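L-ornithine 5-monooxygenase (Pseudomonas aeruginosa, PDB 3S5W) catalyses the FAD- and NADPH-dependent N5-hydroxylation of L-ornithine, the first step in making the hydroxamate groups of the siderophore pyoverdin. Local coordinates at residues T345-G357 and L361-T373. Residues are numbered along the deposited sequence; the frame is centred on the assembly and turned at random.
Sequences TAQGIELALRDAG and LSVETYDAVILAT. With NAP (NADP nicotinamide-adenine-dinucleotide phosphate), chain F.
Ile349, Leu351 and Leu353 pair with Tyr366, Glu364 and Ser362 through six backbone hydrogen bonds, two per pair. All are 2.7 to 2.9 Å long and close to straight, the straightest being Leu353 N to Ser362 O, with an N-H...O angle of 179°. With strand directions 157° apart, this is a regular antiparallel hairpin. Strand 337-345 flanks strand 348-355 on its other edge, completing a three-stranded antiparallel meander. After Asp367 the chain leaves it for strand 368-371 of the parallel NADPH-domain sheet, of Rossmann type, and reaches Thr373, whose CA lies 3.2 Å from O4B of the bound NADP.

On the face of Ile349, Leu351 and Tyr366, which looks toward this sheet, the contacts are mainly apolar. Leu351 CD1 meets the Tyr366 ring obliquely, 3.7 Å from CE2, and Leu353 CD1 touches the ring's OH, which is hydrogen-bonded to Asp256. Ile349 sets CG2 anti to its own N and thereby against Val369 CG2 at 3.8 Å, bridging meander and parallel sheet.

On the face of Glu350, Ala352 and Arg354, several contacts set aliphatic groups against the stems or flat ends of charged side chains. Val363 CG1 presses on Glu350 CG at 3.4 Å, crossing at a slant an extended chain (chi2 -179°) whose carboxylate forms a salt bridge with Arg341. Bent at chi2 and chi3, Arg354 lays one guanidinium face over Leu361 CB, 3.5 Å from NH1, while NE pairs with Glu340.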
ATOM      1  N   THR A 345     -21.676  22.589  -3.122  1.00 37.87           N
ATOM      2  CA  THR A 345     -22.457  23.816  -2.922  1.00 39.54           C
ATOM      3  C   THR A 345     -21.583  24.865  -2.221  1.00 40.42           C
ATOM      4  O   THR A 345     -20.517  24.543  -1.657  1.00 39.64           O
ATOM      5  CB  THR A 345     -23.778  23.601  -2.095  1.00 40.17           C
ATOM      6  OG1 THR A 345     -23.471  23.363  -0.711  1.00 41.40           O
ATOM      7  CG2 THR A 345     -24.653  22.446  -2.631  1.00 40.04           C
ATOM      8  N   ALA A 346     -22.035  26.120  -2.241  1.00 41.24           N
ATOM      9  CA  ALA A 346     -21.368  27.194  -1.492  1.00 41.84           C
ATOM     10  C   ALA A 346     -21.216  26.836   0.006  1.00 41.85           C
ATOM     11  O   ALA A 346     -20.212  27.198   0.620  1.00 42.07           O
ATOM     12  CB  ALA A 346     -22.133  28.554  -1.663  1.00 42.08           C
ATOM     13  N   GLN A 347     -22.198  26.116   0.560  1.00 41.51           N
ATOM     14  CA  GLN A 347     -22.240  25.730   1.993  1.00 41.57           C
ATOM     15  C   GLN A 347     -21.453  24.459   2.367  1.00 39.63           C
ATOM     16  O   GLN A 347     -21.281  24.177   3.547  1.00 39.21           O
ATOM     17  CB  GLN A 347     -23.691  25.547   2.485  1.00 42.52           C
ATOM     18  CG  GLN A 347     -24.541  26.833   2.576  1.00 47.49           C
ATOM     19  CD  GLN A 347     -25.182  27.211   1.247  1.00 52.27           C
ATOM     20  OE1 GLN A 347     -25.036  28.349   0.781  1.00 55.01           O
ATOM     21  NE2 GLN A 347     -25.891  26.256   0.621  1.00 53.45           N
ATOM     22  N   GLY A 348     -20.998  23.696   1.377  1.00 37.08           N
ATOM     23  CA  GLY A 348     -20.257  22.457   1.638  1.00 34.56           C
ATOM     24  C   GLY A 348     -20.553  21.378   0.610  1.00 32.89           C
ATOM     25  O   GLY A 348     -21.038  21.683  -0.495  1.00 32.23           O
ATOM     26  N   ILE A 349     -20.212  20.131   0.944  1.00 30.04           N
ATOM     27  CA  ILE A 349     -20.476  19.003   0.070  1.00 28.59           C
ATOM     28  C   ILE A 349     -21.787  18.366   0.551  1.00 29.15           C
ATOM     29  O   ILE A 349     -21.877  17.876   1.693  1.00 27.92           O
ATOM     30  CB  ILE A 349     -19.294  17.958   0.040  1.00 28.60           C
ATOM     31  CG1 ILE A 349     -17.969  18.649  -0.337  1.00 29.94           C
ATOM     32  CG2 ILE A 349     -19.609  16.773  -0.895  1.00 26.84           C
ATOM     33  CD1 ILE A 349     -17.996  19.401  -1.692  1.00 29.12           C
ATOM     34  N   GLU A 350     -22.793  18.382  -0.320  1.00 28.24           N
ATOM     35  CA  GLU A 350     -24.103  17.866   0.035  1.00 29.91           C
ATOM     36  C   GLU A 350     -24.164  16.396  -0.382  1.00 28.96           C
ATOM     37  O   GLU A 350     -23.887  16.057  -1.522  1.00 29.30           O
ATOM     38  CB  GLU A 350     -25.204  18.723  -0.645  1.00 30.21           C
ATOM     39  CG  GLU A 350     -26.599  18.246  -0.354  1.00 35.10           C
ATOM     40  CD  GLU A 350     -27.631  19.095  -1.057  1.00 40.32           C
ATOM     41  OE1 GLU A 350     -27.796  20.269  -0.686  1.00 43.67           O
ATOM     42  OE2 GLU A 350     -28.248  18.582  -1.998  1.00 42.55           O
ATOM     43  N   LEU A 351     -24.487  15.511   0.558  1.00 28.59           N
ATOM     44  CA  LEU A 351     -24.534  14.087   0.260  1.00 28.08           C
ATOM     45  C   LEU A 351     -25.966  13.626   0.432  1.00 28.89           C
ATOM     46  O   LEU A 351     -26.573  13.913   1.459  1.00 29.54           O
ATOM     47  CB  LEU A 351     -23.661  13.279   1.241  1.00 27.88           C
ATOM     48  CG  LEU A 351     -22.148  13.526   1.281  1.00 26.51           C
ATOM     49  CD1 LEU A 351     -21.476  12.464   2.181  1.00 24.97           C
ATOM     50  CD2 LEU A 351     -21.525  13.516  -0.117  1.00 23.12           C
ATOM     51  N   ALA A 352     -26.477  12.920  -0.576  1.00 28.82           N
ATOM     52  CA  ALA A 352     -27.775  12.267  -0.491  1.00 29.20           C
ATOM     53  C   ALA A 352     -27.497  10.834  -0.044  1.00 28.22           C
ATOM     54  O   ALA A 352     -26.827  10.067  -0.741  1.00 28.76           O
ATOM     55  CB  ALA A 352     -28.520  12.324  -1.843  1.00 28.59           C
ATOM     56  N   LEU A 353     -27.997  10.511   1.145  1.00 28.76           N
ATOM     57  CA  LEU A 353     -27.652   9.278   1.850  1.00 27.88           C
ATOM     58  C   LEU A 353     -28.844   8.303   1.948  1.00 28.15           C
ATOM     59  O   LEU A 353     -29.901   8.638   2.529  1.00 29.10           O
ATOM     60  CB  LEU A 353     -27.124   9.607   3.235  1.00 27.37           C
ATOM     61  CG  LEU A 353     -25.885  10.520   3.313  1.00 26.16           C
ATOM     62  CD1 LEU A 353     -25.626  10.815   4.789  1.00 29.66           C
ATOM     63  CD2 LEU A 353     -24.664   9.922   2.657  1.00 26.09           C
ATOM     64  N   ARG A 354     -28.672   7.128   1.362  1.00 27.28           N
ATOM     65  CA  ARG A 354     -29.733   6.118   1.367  1.00 29.31           C
ATOM     66  C   ARG A 354     -29.462   5.142   2.502  1.00 30.68           C
ATOM     67  O   ARG A 354     -28.442   4.459   2.499  1.00 30.11           O
ATOM     68  CB  ARG A 354     -29.776   5.369   0.028  1.00 29.09           C
ATOM     69  CG  ARG A 354     -30.867   4.280  -0.068  1.00 31.17           C
ATOM     70  CD  ARG A 354     -32.261   4.858  -0.266  1.00 34.87           C
ATOM     71  NE  ARG A 354     -32.379   5.551  -1.544  1.00 37.64           N
ATOM     72  CZ  ARG A 354     -33.437   6.272  -1.922  1.00 41.13           C
ATOM     73  NH1 ARG A 354     -34.478   6.421  -1.111  1.00 38.71           N
ATOM     74  NH2 ARG A 354     -33.433   6.869  -3.104  1.00 38.71           N
ATOM     75  N   ASP A 355     -30.373   5.082   3.461  1.00 32.66           N
ATOM     76  CA  ASP A 355     -30.285   4.126   4.562  1.00 35.00           C
ATOM     77  C   ASP A 355     -31.015   2.842   4.129  1.00 36.22           C
ATOM     78  O   ASP A 355     -32.256   2.851   4.033  1.00 37.05           O
ATOM     79  CB  ASP A 355     -30.926   4.782   5.796  1.00 35.10           C
ATOM     80  CG  ASP A 355     -30.874   3.907   7.063  1.00 38.14           C
ATOM     81  OD1 ASP A 355     -30.811   2.659   6.989  1.00 38.79           O
ATOM     82  OD2 ASP A 355     -30.934   4.495   8.160  1.00 40.04           O
ATOM     83  N   ALA A 356     -30.281   1.760   3.818  1.00 36.43           N
ATOM     84  CA  ALA A 356     -30.923   0.474   3.405  1.00 38.25           C
ATOM     85  C   ALA A 356     -31.824  -0.167   4.479  1.00 39.39           C
ATOM     86  O   ALA A 356     -32.747  -0.908   4.154  1.00 40.05           O
ATOM     87  CB  ALA A 356     -29.888  -0.546   2.884  1.00 37.41           C
ATOM     88  N   GLY A 357     -31.570   0.141   5.745  1.00 40.55           N
ATOM     89  CA  GLY A 357     -32.418  -0.301   6.852  1.00 42.58           C
ATOM     90  C   GLY A 357     -33.862   0.176   6.768  1.00 43.93           C
ATOM     91  O   GLY A 357     -34.790  -0.594   7.043  1.00 44.79           O
ATOM     92  N   LEU A 361     -34.117   8.291   2.189  1.00 42.75           N
ATOM     93  CA  LEU A 361     -33.070   9.146   1.675  1.00 41.97           C
ATOM     94  C   LEU A 361     -33.053  10.412   2.497  1.00 41.79           C
ATOM     95  O   LEU A 361     -34.092  11.060   2.678  1.00 41.68           O
ATOM     96  CB  LEU A 361     -33.304   9.469   0.198  1.00 42.32           C
ATOM     97  CG  LEU A 361     -32.242  10.314  -0.527  1.00 42.42           C
ATOM     98  CD1 LEU A 361     -31.017   9.460  -0.789  1.00 41.52           C
ATOM     99  CD2 LEU A 361     -32.798  10.871  -1.834  1.00 42.21           C
ATOM    100  N   SER A 362     -31.883  10.745   3.036  1.00 40.86           N
ATOM    101  CA  SER A 362     -31.696  12.038   3.685  1.00 40.31           C
ATOM    102  C   SER A 362     -30.535  12.800   3.036  1.00 39.52           C
ATOM    103  O   SER A 362     -29.730  12.238   2.293  1.00 38.69           O
ATOM    104  CB  SER A 362     -31.482  11.890   5.185  1.00 40.83           C
ATOM    105  OG  SER A 362     -30.452  10.959   5.433  1.00 41.91           O
ATOM    106  N   VAL A 363     -30.500  14.090   3.302  1.00 38.64           N
ATOM    107  CA  VAL A 363     -29.559  14.979   2.668  1.00 38.86           C
ATOM    108  C   VAL A 363     -28.762  15.598   3.801  1.00 37.75           C
ATOM    109  O   VAL A 363     -29.348  16.213   4.683  1.00 37.75           O
ATOM    110  CB  VAL A 363     -30.300  16.067   1.828  1.00 39.48           C
ATOM    111  CG1 VAL A 363     -29.333  17.100   1.316  1.00 40.37           C
ATOM    112  CG2 VAL A 363     -31.009  15.439   0.643  1.00 40.15           C
ATOM    113  N   GLU A 364     -27.444  15.405   3.804  1.00 35.64           N
ATOM    114  CA  GLU A 364     -26.603  16.050   4.823  1.00 35.30           C
ATOM    115  C   GLU A 364     -25.479  16.822   4.141  1.00 33.41           C
ATOM    116  O   GLU A 364     -24.911  16.355   3.171  1.00 32.87           O
ATOM    117  CB  GLU A 364     -25.992  15.024   5.804  1.00 36.07           C
ATOM    118  CG  GLU A 364     -26.995  14.074   6.503  1.00 39.91           C
ATOM    119  CD  GLU A 364     -27.875  14.736   7.582  1.00 45.27           C
ATOM    120  OE1 GLU A 364     -27.423  15.690   8.252  1.00 45.57           O
ATOM    121  OE2 GLU A 364     -29.031  14.265   7.770  1.00 49.25           O
ATOM    122  N   THR A 365     -25.143  17.973   4.694  1.00 32.13           N
ATOM    123  CA  THR A 365     -24.065  18.798   4.141  1.00 31.81           C
ATOM    124  C   THR A 365     -22.840  18.811   5.054  1.00 30.47           C
ATOM    125  O   THR A 365     -22.965  19.036   6.275  1.00 29.94           O
ATOM    126  CB  THR A 365     -24.571  20.236   3.859  1.00 32.49           C
ATOM    127  OG1 THR A 365     -25.622  20.168   2.892  1.00 34.12           O
ATOM    128  CG2 THR A 365     -23.455  21.132   3.280  1.00 32.32           C
ATOM    129  N   TYR A 366     -21.669  18.590   4.447  1.00 29.07           N
ATOM    130  CA  TYR A 366     -20.402  18.442   5.167  1.00 28.17           C
ATOM    131  C   TYR A 366     -19.408  19.494   4.711  1.00 28.01           C
ATOM    132  O   TYR A 366     -19.424  19.905   3.550  1.00 27.29           O
ATOM    133  CB  TYR A 366     -19.827  17.039   4.926  1.00 28.17           C
ATOM    134  CG  TYR A 366     -20.745  15.963   5.485  1.00 27.78           C
ATOM    135  CD1 TYR A 366     -20.697  15.599   6.844  1.00 28.72           C
ATOM    136  CD2 TYR A 366     -21.671  15.340   4.674  1.00 28.27           C
ATOM    137  CE1 TYR A 366     -21.562  14.621   7.357  1.00 27.94           C
ATOM    138  CE2 TYR A 366     -22.533  14.375   5.173  1.00 29.01           C
ATOM    139  CZ  TYR A 366     -22.487  14.021   6.504  1.00 28.97           C
ATOM    140  OH  TYR A 366     -23.374  13.052   6.965  1.00 29.08           O
ATOM    141  N   ASP A 367     -18.521  19.867   5.624  1.00 26.77           N
ATOM    142  CA  ASP A 367     -17.442  20.788   5.361  1.00 27.39           C
ATOM    143  C   ASP A 367     -16.323  20.081   4.601  1.00 27.45           C
ATOM    144  O   ASP A 367     -15.601  20.704   3.822  1.00 27.41           O
ATOM    145  CB  ASP A 367     -16.920  21.372   6.679  1.00 27.57           C
ATOM    146  CG  ASP A 367     -17.931  22.294   7.348  1.00 31.76           C
ATOM    147  OD1 ASP A 367     -18.498  21.944   8.411  1.00 30.72           O
ATOM    148  OD2 ASP A 367     -18.179  23.376   6.799  1.00 35.42           O
ATOM    149  N   ALA A 368     -16.198  18.767   4.829  1.00 25.86           N
ATOM    150  CA  ALA A 368     -15.206  17.928   4.174  1.00 24.44           C
ATOM    151  C   ALA A 368     -15.702  16.480   4.086  1.00 23.77           C
ATOM    152  O   ALA A 368     -16.560  16.040   4.888  1.00 24.21           O
ATOM    153  CB  ALA A 368     -13.844  18.008   4.914  1.00 25.08           C
ATOM    154  N   VAL A 369     -15.223  15.766   3.084  1.00 22.45           N
ATOM    155  CA  VAL A 369     -15.533  14.356   2.918  1.00 22.35           C
ATOM    156  C   VAL A 369     -14.207  13.590   2.718  1.00 22.48           C
ATOM    157  O   VAL A 369     -13.455  13.838   1.763  1.00 23.34           O
ATOM    158  CB  VAL A 369     -16.514  14.067   1.749  1.00 22.21           C
ATOM    159  CG1 VAL A 369     -16.781  12.568   1.604  1.00 22.52           C
ATOM    160  CG2 VAL A 369     -17.816  14.890   1.882  1.00 23.23           C
ATOM    161  N   ILE A 370     -13.939  12.654   3.620  1.00 21.80           N
ATOM    162  CA  ILE A 370     -12.765  11.810   3.523  1.00 21.57           C
ATOM    163  C   ILE A 370     -13.197  10.464   2.932  1.00 21.77           C
ATOM    164  O   ILE A 370     -14.086   9.781   3.462  1.00 21.61           O
ATOM    165  CB  ILE A 370     -12.090  11.613   4.921  1.00 21.24           C
ATOM    166  CG1 ILE A 370     -11.832  12.989   5.581  1.00 22.69           C
ATOM    167  CG2 ILE A 370     -10.858  10.671   4.838  1.00 21.83           C
ATOM    168  CD1 ILE A 370     -11.273  12.898   7.042  1.00 23.29           C
ATOM    169  N   LEU A 371     -12.555  10.091   1.841  1.00 20.98           N
ATOM    170  CA  LEU A 371     -12.779   8.804   1.188  1.00 20.63           C
ATOM    171  C   LEU A 371     -11.775   7.784   1.733  1.00 20.76           C
ATOM    172  O   LEU A 371     -10.634   7.756   1.329  1.00 21.51           O
ATOM    173  CB  LEU A 371     -12.647   8.953  -0.336  1.00 20.65           C
ATOM    174  CG  LEU A 371     -13.526  10.055  -0.938  1.00 19.36           C
ATOM    175  CD1 LEU A 371     -13.284  10.160  -2.487  1.00 23.16           C
ATOM    176  CD2 LEU A 371     -14.966   9.770  -0.650  1.00 24.33           C
ATOM    177  N   ALA A 372     -12.215   6.958   2.683  1.00 21.15           N
ATOM    178  CA  ALA A 372     -11.347   5.937   3.271  1.00 21.92           C
ATOM    179  C   ALA A 372     -11.715   4.619   2.597  1.00 23.57           C
ATOM    180  O   ALA A 372     -12.130   3.630   3.246  1.00 21.85           O
ATOM    181  CB  ALA A 372     -11.562   5.901   4.805  1.00 23.21           C
ATOM    182  N   THR A 373     -11.551   4.608   1.273  1.00 22.63           N
ATOM    183  CA  THR A 373     -12.190   3.600   0.406  1.00 22.82           C
ATOM    184  C   THR A 373     -11.160   2.664  -0.210  1.00 23.12           C
ATOM    185  O   THR A 373     -11.475   1.862  -1.122  1.00 23.41           O
ATOM    186  CB  THR A 373     -13.088   4.283  -0.686  1.00 22.91           C
ATOM    187  OG1 THR A 373     -12.374   5.389  -1.241  1.00 23.03           O
ATOM    188  CG2 THR A 373     -14.372   4.845  -0.058  1.00 24.42           C
TER
HETATM  189  PA  NAP F 452     -10.217  -1.675   2.550  1.00 34.44           P
HETATM  190  O1A NAP F 452     -10.052  -2.720   3.568  1.00 32.43           O
HETATM  191  O2A NAP F 452     -10.240  -2.161   1.184  1.00 28.99           O
HETATM  192  O5B NAP F 452     -11.471  -0.811   2.995  1.00 33.33           O
HETATM  193  C5B NAP F 452     -12.157  -0.153   1.996  1.00 28.57           C
HETATM  194  C4B NAP F 452     -13.395   0.372   2.691  1.00 25.47           C
HETATM  195  O4B NAP F 452     -13.960   1.239   1.748  1.00 24.62           O
HETATM  196  C3B NAP F 452     -14.397  -0.758   2.969  1.00 23.38           C
HETATM  197  O3B NAP F 452     -15.120  -0.351   4.122  1.00 21.54           O
HETATM  198  C2B NAP F 452     -15.278  -0.658   1.711  1.00 23.74           C
HETATM  199  O2B NAP F 452     -16.598  -1.033   1.978  1.00 24.71           O
HETATM  200  C1B NAP F 452     -15.272   0.862   1.422  1.00 23.48           C
HETATM  201  N9A NAP F 452     -15.592   1.097   0.004  1.00 24.69           N
HETATM  202  C8A NAP F 452     -14.858   0.695  -1.092  1.00 25.99           C
HETATM  203  N7A NAP F 452     -15.491   1.087  -2.220  1.00 24.37           N
HETATM  204  C5A NAP F 452     -16.626   1.706  -1.856  1.00 25.82           C
HETATM  205  C6A NAP F 452     -17.660   2.279  -2.598  1.00 27.06           C
HETATM  206  N6A NAP F 452     -17.631   2.249  -3.926  1.00 25.95           N
HETATM  207  N1A NAP F 452     -18.709   2.841  -1.934  1.00 25.19           N
HETATM  208  C2A NAP F 452     -18.778   2.874  -0.567  1.00 25.75           C
HETATM  209  N3A NAP F 452     -17.755   2.305   0.180  1.00 24.39           N
HETATM  210  C4A NAP F 452     -16.712   1.719  -0.462  1.00 24.49           C
HETATM  211  O3  NAP F 452      -9.113  -0.509   2.721  1.00 34.57           O
HETATM  212  PN  NAP F 452      -8.363   0.166   4.008  1.00 37.24           P
HETATM  213  O1N NAP F 452      -7.571   1.309   3.441  1.00 33.56           O
HETATM  214  O2N NAP F 452      -9.298   0.463   5.142  1.00 27.89           O
HETATM  215  O5D NAP F 452      -7.388  -1.075   4.325  1.00 40.85           O
HETATM  216  C5D NAP F 452      -7.057  -1.686   5.553  1.00 49.18           C
HETATM  217  C4D NAP F 452      -5.615  -2.090   5.265  1.00 52.71           C
HETATM  218  O4D NAP F 452      -4.740  -2.098   6.361  1.00 53.88           O
HETATM  219  C3D NAP F 452      -5.365  -3.454   4.642  1.00 53.49           C
HETATM  220  O3D NAP F 452      -5.985  -3.584   3.386  1.00 52.95           O
HETATM  221  C2D NAP F 452      -3.827  -3.441   4.637  1.00 54.02           C
HETATM  222  O2D NAP F 452      -3.194  -2.948   3.462  1.00 48.74           O
HETATM  223  C1D NAP F 452      -3.494  -2.509   5.810  1.00 54.49           C
HETATM  224  P2B NAP F 452     -17.229  -2.466   1.559  1.00 26.59           P
HETATM  225  O1X NAP F 452     -18.720  -2.164   1.638  1.00 25.63           O
HETATM  226  O2X NAP F 452     -16.702  -3.408   2.625  1.00 27.45           O
HETATM  227  O3X NAP F 452     -16.720  -2.846   0.191  1.00 27.55           O